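Side-chain contacts in ferrous iron uptake transporter protein B (Streptococcus thermophilus, PDB 3TAH), which binds guanine nucleotide through its cytosolic G-protein domain and is probably the GTP-driven transporter that brings ferrous iron into the cell: residues A[227-230]-A[231-235]; A[202-205]-A[206-209]. The protein carries 1 engineered substitution. One frame throughout, in Å; residues are numbered along the deposited sequence. Where two conformers were deposited one is given.

How the interactions relate
Both interactions are local contacts in the helical part that accompanies the G domain, and both lie away from the nucleotide and magnesium sites. Interaction 1 lies within helix 220-237 and is half surface, half core. Interaction 2 ends helix 198-206 and is mostly buried. The two helices touch here: CD1 of Ile230 lies 3.4 Å from O of Phe206, and CG2 of Thr233 lies 3.5 Å from CZ of Phe206. Their chemistry differs with place. Interaction 1 puts an aspartate-arginine salt bridge on the exposed side of a continuing helix. Interaction 2 sets a lysine-glutamate salt bridge beside a turn where the chain leaves its helix.

Interaction 1: residues A[227-230]-A[231-235]; sequences EDII and RITEE
Asp228 and Arg231 form a salt bridge one helical turn apart on the exposed side of helix 220-237. Their side chains run side by side. The guanidinium grips a single oxygen end-on: NH1 lies 2.9 Å from OD1 of Asp228, and NH2 of Arg231 makes a longer bond of 3.3 Å to that same OD1. OD1 lies in the guanidinium plane, but the carboxylate is turned 79° against it. NH1 comes on the anti side, near the carboxylate plane, and NH2 from well above the same face. The arginine chain bends at its third torsion (chi3 60°), which folds the guanidinium back over the preceding turn. Glu227 is near Arg231 but not in a salt bridge with it. A water may link OE2 of Glu227 to NH1 of Arg231, but this is doubtful, since Glu227 was modelled in two positions.

The side with Ile229, Ile230 and Thr233 is tightly packed. OG1 of Thr233 donates to O of Ile229 at 2.7 Å. N of Thr233 bonds to this carbonyl from the opposite face of its plane. Ile229 and Thr233 both pack on Ala181 of helix 176-189. At the margin, CG2 of Ile230 lies 3.9 Å from CD of Glu234, whose OE2 is hydrogen-bonded to N of Ala241. The buried threonine hydroxyl is thus satisfied within its own helix, while a salt bridge ties Asp228 to Arg231 on the exposed side.

Interaction 2: residues A[202-205]-A[206-209]; sequences AIKL and FEQD
NZ of Lys204 donates to OE1 of Glu207 at 2.7 Å, a short salt bridge between residues three apart. The ammonium meets OE1 on the syn side, 18° out of the carboxylate plane. The two side chains run alongside each other. Lys204 bends at its second and fourth torsions, and the last bend (chi4 -71°) turns NZ back to the glutamate. The CG of Glu207 sits between its own backbone N and carbonyl carbon (chi1 74°). From there the extended chain passes over the end of the helix, with CG 3.4 Å from O of Lys204.

The lysine's methylenes also meet Asp209. CD of Lys204 packs 3.4 Å from OD1 of Asp209, while the charged ends of these two residues stay apart. Asp209 uses OD2 elsewhere, in a salt bridge to Arg73 and a hydrogen bond to N of Val212. Its polar end therefore ties this turn to helix 67-77 and to the start of helix 210-215. Phe206 leads away from the turn, to Ile185, Ile230 and Val245 on three neighbouring helices.

The backbone bonds change pattern as the helix stops. N of Asp209 reaches back to O of Lys204 at 2.9 Å. N of Gln208 bonds to O of Leu205 at 3.1 Å, from above the carbonyl plane. Gln208 takes a positive phi, the left-handed conformation of the C-prime residue, and the helix ends there. This is a Schellman motif ending helix 198-206, followed at once by Asp209 as N-cap of helix 210-215: a tight helix-to-helix junction in the FeoB cytosolic helical domain.

Interaction 1: residues A[227-230]-A[231-235]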
ATOM      1  N   GLU A 227       9.296  -8.326  22.363  0.50 17.36           N
ATOM      2  CA  GLU A 227       9.783  -7.251  23.234  0.50 17.87           C
ATOM      3  C   GLU A 227      11.306  -7.138  23.198  0.50 17.13           C
ATOM      4  O   GLU A 227      11.850  -6.039  23.067  0.50 16.08           O
ATOM      5  CB  GLU A 227       9.359  -7.475  24.682  0.50 18.71           C
ATOM      6  CG  GLU A 227      10.158  -6.633  25.679  0.50 20.19           C
ATOM      7  CD  GLU A 227       9.843  -5.149  25.586  0.50 22.20           C
ATOM      8  OE1 GLU A 227       8.806  -4.809  24.984  0.50 24.97           O
ATOM      9  OE2 GLU A 227      10.621  -4.317  26.112  0.50 22.24           O
ATOM     10  N   ASP A 228      11.982  -8.280  23.309  1.00 16.28           N
ATOM     11  CA  ASP A 228      13.454  -8.324  23.276  1.00 14.67           C
ATOM     12  C   ASP A 228      14.013  -7.768  21.953  1.00 14.03           C
ATOM     13  O   ASP A 228      14.936  -6.956  21.954  1.00 14.40           O
ATOM     14  CB  ASP A 228      13.948  -9.766  23.435  1.00 15.07           C
ATOM     15  CG  ASP A 228      13.912 -10.288  24.872  1.00 16.66           C
ATOM     16  OD1 ASP A 228      13.693  -9.514  25.830  1.00 20.14           O
ATOM     17  OD2 ASP A 228      14.130 -11.514  25.038  1.00 17.48           O
ATOM     18  N   ILE A 229      13.446  -8.205  20.834  1.00 13.32           N
ATOM     19  CA  ILE A 229      13.888  -7.759  19.487  1.00 14.59           C
ATOM     20  C   ILE A 229      13.790  -6.227  19.342  1.00 13.17           C
ATOM     21  O   ILE A 229      14.708  -5.564  18.833  1.00 13.60           O
ATOM     22  CB  ILE A 229      13.068  -8.449  18.380  1.00 14.91           C
ATOM     23  CG1 ILE A 229      13.388  -9.951  18.340  1.00 16.12           C
ATOM     24  CG2 ILE A 229      13.343  -7.818  16.996  1.00 16.30           C
ATOM     25  CD1 ILE A 229      12.303 -10.795  17.703  1.00 13.80           C
ATOM     26  N   ILE A 230      12.668  -5.680  19.791  1.00 12.15           N
ATOM     27  CA  ILE A 230      12.432  -4.225  19.754  1.00 13.17           C
ATOM     28  C   ILE A 230      13.437  -3.475  20.617  1.00 14.57           C
ATOM     29  O   ILE A 230      13.996  -2.452  20.185  1.00 14.94           O
ATOM     30  CB  ILE A 230      10.985  -3.860  20.176  1.00 13.23           C
ATOM     31  CG1 ILE A 230       9.974  -4.418  19.165  1.00 15.20           C
ATOM     32  CG2 ILE A 230      10.799  -2.337  20.280  1.00 14.71           C
ATOM     33  CD1 ILE A 230       8.525  -4.329  19.660  1.00 15.55           C
ATOM     34  N   ARG A 231      13.686  -3.989  21.821  1.00 15.66           N
ATOM     35  CA  ARG A 231      14.561  -3.305  22.763  1.00 17.41           C
ATOM     36  C   ARG A 231      15.966  -3.175  22.193  1.00 16.79           C
ATOM     37  O   ARG A 231      16.504  -2.062  22.134  1.00 16.20           O
ATOM     38  CB  ARG A 231      14.596  -4.013  24.121  1.00 18.80           C
ATOM     39  CG  ARG A 231      15.380  -3.263  25.207  1.00 21.17           C
ATOM     40  CD  ARG A 231      15.496  -4.060  26.508  1.00 22.49           C
ATOM     41  NE  ARG A 231      16.183  -5.346  26.322  1.00 24.22           N
ATOM     42  CZ  ARG A 231      15.611  -6.553  26.303  1.00 25.99           C
ATOM     43  NH1 ARG A 231      14.295  -6.721  26.463  1.00 28.52           N
ATOM     44  NH2 ARG A 231      16.374  -7.626  26.122  1.00 27.00           N
ATOM     45  N   ILE A 232      16.539  -4.293  21.756  1.00 15.27           N
ATOM     46  CA  ILE A 232      17.917  -4.290  21.264  1.00 16.00           C
ATOM     47  C   ILE A 232      18.013  -3.481  19.969  1.00 15.91           C
ATOM     48  O   ILE A 232      19.007  -2.789  19.751  1.00 14.27           O
ATOM     49  CB  ILE A 232      18.536  -5.738  21.116  1.00 14.25           C
ATOM     50  CG1 ILE A 232      20.020  -5.674  20.725  1.00 15.29           C
ATOM     51  CG2 ILE A 232      17.722  -6.633  20.142  1.00 14.22           C
ATOM     52  CD1 ILE A 232      20.923  -4.884  21.719  1.00 16.44           C
ATOM     53  N   THR A 233      16.983  -3.551  19.117  1.00 14.64           N
ATOM     54  CA  THR A 233      16.994  -2.797  17.853  1.00 13.25           C
ATOM     55  C   THR A 233      16.939  -1.285  18.107  1.00 13.42           C
ATOM     56  O   THR A 233      17.687  -0.526  17.480  1.00 14.10           O
ATOM     57  CB  THR A 233      15.893  -3.285  16.898  1.00 11.73           C
ATOM     58  OG1 THR A 233      16.070  -4.690  16.710  1.00 13.12           O
ATOM     59  CG2 THR A 233      15.982  -2.582  15.547  1.00 13.65           C
ATOM     60  N   GLU A 234      16.102  -0.856  19.047  1.00 14.41           N
ATOM     61  CA  GLU A 234      16.054   0.547  19.454  1.00 15.10           C
ATOM     62  C   GLU A 234      17.404   1.010  20.006  1.00 16.10           C
ATOM     63  O   GLU A 234      17.827   2.130  19.745  1.00 16.30           O
ATOM     64  CB  GLU A 234      14.985   0.788  20.515  1.00 15.00           C
ATOM     65  CG  GLU A 234      13.551   0.775  19.958  1.00 14.57           C
ATOM     66  CD  GLU A 234      12.510   1.045  21.011  1.00 18.58           C
ATOM     67  OE1 GLU A 234      12.741   0.667  22.182  1.00 18.17           O
ATOM     68  OE2 GLU A 234      11.455   1.622  20.665  1.00 16.84           O
ATOM     69  N   GLU A 235      18.062   0.144  20.765  1.00 17.39           N
ATOM     70  CA  GLU A 235      19.369   0.466  21.345  1.00 18.37           C
ATOM     71  C   GLU A 235      20.425   0.712  20.286  1.00 18.83           C
ATOM     72  O   GLU A 235      21.201   1.664  20.404  1.00 16.31           O
ATOM     73  CB  GLU A 235      19.818  -0.632  22.317  1.00 20.00           C
ATOM     74  CG  GLU A 235      19.002  -0.617  23.586  1.00 24.39           C
ATOM     75  CD  GLU A 235      19.336  -1.749  24.564  1.00 28.68           C
ATOM     76  OE1 GLU A 235      20.315  -2.491  24.331  1.00 30.48           O
ATOM     77  OE2 GLU A 235      18.602  -1.872  25.571  1.00 31.01           O
TER
HETATM   78  O   HOH W   1      12.383  -5.198  27.766  1.00 34.06           O

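Interaction 2: residues A[202-205]-A[206-209]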
ATOM      1  N   ALA A 202       4.655  -8.283  10.905  1.00 12.88           N
ATOM      2  CA  ALA A 202       5.935  -8.207  11.603  1.00 12.91           C
ATOM      3  C   ALA A 202       6.360  -6.741  11.819  1.00 12.60           C
ATOM      4  O   ALA A 202       6.815  -6.370  12.899  1.00 13.00           O
ATOM      5  CB  ALA A 202       7.013  -8.990  10.863  1.00 11.33           C
ATOM      6  N   ILE A 203       6.207  -5.912  10.794  1.00 13.63           N
ATOM      7  CA  ILE A 203       6.575  -4.499  10.884  1.00 14.18           C
ATOM      8  C   ILE A 203       5.656  -3.773  11.861  1.00 14.25           C
ATOM      9  O   ILE A 203       6.122  -2.961  12.663  1.00 15.40           O
ATOM     10  CB  ILE A 203       6.565  -3.803   9.509  1.00 13.99           C
ATOM     11  CG1 ILE A 203       7.685  -4.363   8.643  1.00 16.94           C
ATOM     12  CG2 ILE A 203       6.775  -2.273   9.676  1.00 15.97           C
ATOM     13  CD1 ILE A 203       7.579  -4.016   7.192  1.00 15.46           C
ATOM     14  N   LYS A 204       4.356  -4.055  11.789  1.00 14.34           N
ATOM     15  CA  LYS A 204       3.401  -3.475  12.740  1.00 14.58           C
ATOM     16  C   LYS A 204       3.706  -3.833  14.189  1.00 14.25           C
ATOM     17  O   LYS A 204       3.593  -2.995  15.076  1.00 12.97           O
ATOM     18  CB  LYS A 204       1.976  -3.901  12.393  1.00 16.74           C
ATOM     19  CG  LYS A 204       1.440  -3.204  11.162  1.00 17.67           C
ATOM     20  CD  LYS A 204       0.874  -1.856  11.507  1.00 21.31           C
ATOM     21  CE  LYS A 204       0.681  -0.968  10.292  1.00 21.45           C
ATOM     22  NZ  LYS A 204       1.990  -0.511   9.752  1.00 22.67           N
ATOM     23  N   LEU A 205       4.090  -5.081  14.430  1.00 14.07           N
ATOM     24  CA  LEU A 205       4.464  -5.500  15.771  1.00 14.56           C
ATOM     25  C   LEU A 205       5.716  -4.782  16.248  1.00 13.84           C
ATOM     26  O   LEU A 205       5.795  -4.376  17.419  1.00 13.72           O
ATOM     27  CB  LEU A 205       4.681  -7.011  15.829  1.00 14.45           C
ATOM     28  CG  LEU A 205       3.357  -7.783  15.799  1.00 13.72           C
ATOM     29  CD1 LEU A 205       3.611  -9.239  15.456  1.00 12.43           C
ATOM     30  CD2 LEU A 205       2.619  -7.625  17.125  1.00 13.91           C
ATOM     31  N   PHE A 206       6.676  -4.625  15.339  1.00 12.05           N
ATOM     32  CA  PHE A 206       7.919  -3.949  15.669  1.00 11.77           C
ATOM     33  C   PHE A 206       7.642  -2.518  16.135  1.00 13.43           C
ATOM     34  O   PHE A 206       8.203  -2.062  17.143  1.00 16.13           O
ATOM     35  CB  PHE A 206       8.891  -3.934  14.489  1.00 12.28           C
ATOM     36  CG  PHE A 206      10.178  -3.209  14.788  1.00 11.94           C
ATOM     37  CD1 PHE A 206      11.218  -3.855  15.451  1.00 12.59           C
ATOM     38  CD2 PHE A 206      10.349  -1.879  14.425  1.00 12.87           C
ATOM     39  CE1 PHE A 206      12.414  -3.180  15.737  1.00 14.86           C
ATOM     40  CE2 PHE A 206      11.541  -1.191  14.710  1.00 15.30           C
ATOM     41  CZ  PHE A 206      12.575  -1.837  15.362  1.00 15.48           C
ATOM     42  N   GLU A 207       6.758  -1.830  15.418  1.00 14.14           N
ATOM     43  CA  GLU A 207       6.413  -0.442  15.748  1.00 16.37           C
ATOM     44  C   GLU A 207       5.310  -0.303  16.824  1.00 16.08           C
ATOM     45  O   GLU A 207       4.805   0.802  17.075  1.00 16.88           O
ATOM     46  CB  GLU A 207       6.058   0.320  14.469  1.00 18.23           C
ATOM     47  CG  GLU A 207       4.716  -0.033  13.901  1.00 19.93           C
ATOM     48  CD  GLU A 207       4.507   0.397  12.454  1.00 23.14           C
ATOM     49  OE1 GLU A 207       3.388   0.145  11.968  1.00 23.98           O
ATOM     50  OE2 GLU A 207       5.409   0.980  11.818  1.00 19.70           O
ATOM     51  N   GLN A 208       4.957  -1.420  17.450  1.00 16.20           N
ATOM     52  CA  GLN A 208       3.964  -1.503  18.528  1.00 17.35           C
ATOM     53  C   GLN A 208       2.591  -0.947  18.169  1.00 16.09           C
ATOM     54  O   GLN A 208       1.956  -0.241  18.954  1.00 14.52           O
ATOM     55  CB  GLN A 208       4.516  -0.864  19.785  1.00 19.06           C
ATOM     56  CG  GLN A 208       5.684  -1.669  20.313  1.00 21.91           C
ATOM     57  CD  GLN A 208       6.701  -0.802  20.933  1.00 26.74           C
ATOM     58  OE1 GLN A 208       6.768  -0.687  22.149  1.00 28.88           O
ATOM     59  NE2 GLN A 208       7.514  -0.166  20.097  1.00 32.25           N
ATOM     60  N   ASP A 209       2.146  -1.303  16.970  1.00 15.34           N
ATOM     61  CA  ASP A 209       0.816  -0.985  16.511  1.00 15.21           C
ATOM     62  C   ASP A 209      -0.232  -1.587  17.446  1.00 14.81           C
ATOM     63  O   ASP A 209      -0.317  -2.801  17.605  1.00 14.48           O
ATOM     64  CB  ASP A 209       0.618  -1.520  15.098  1.00 15.04           C
ATOM     65  CG  ASP A 209      -0.687  -1.068  14.503  1.00 15.66           C
ATOM     66  OD1 ASP A 209      -0.712   0.026  13.897  1.00 17.60           O
ATOM     67  OD2 ASP A 209      -1.685  -1.810  14.646  1.00 15.56           O
TER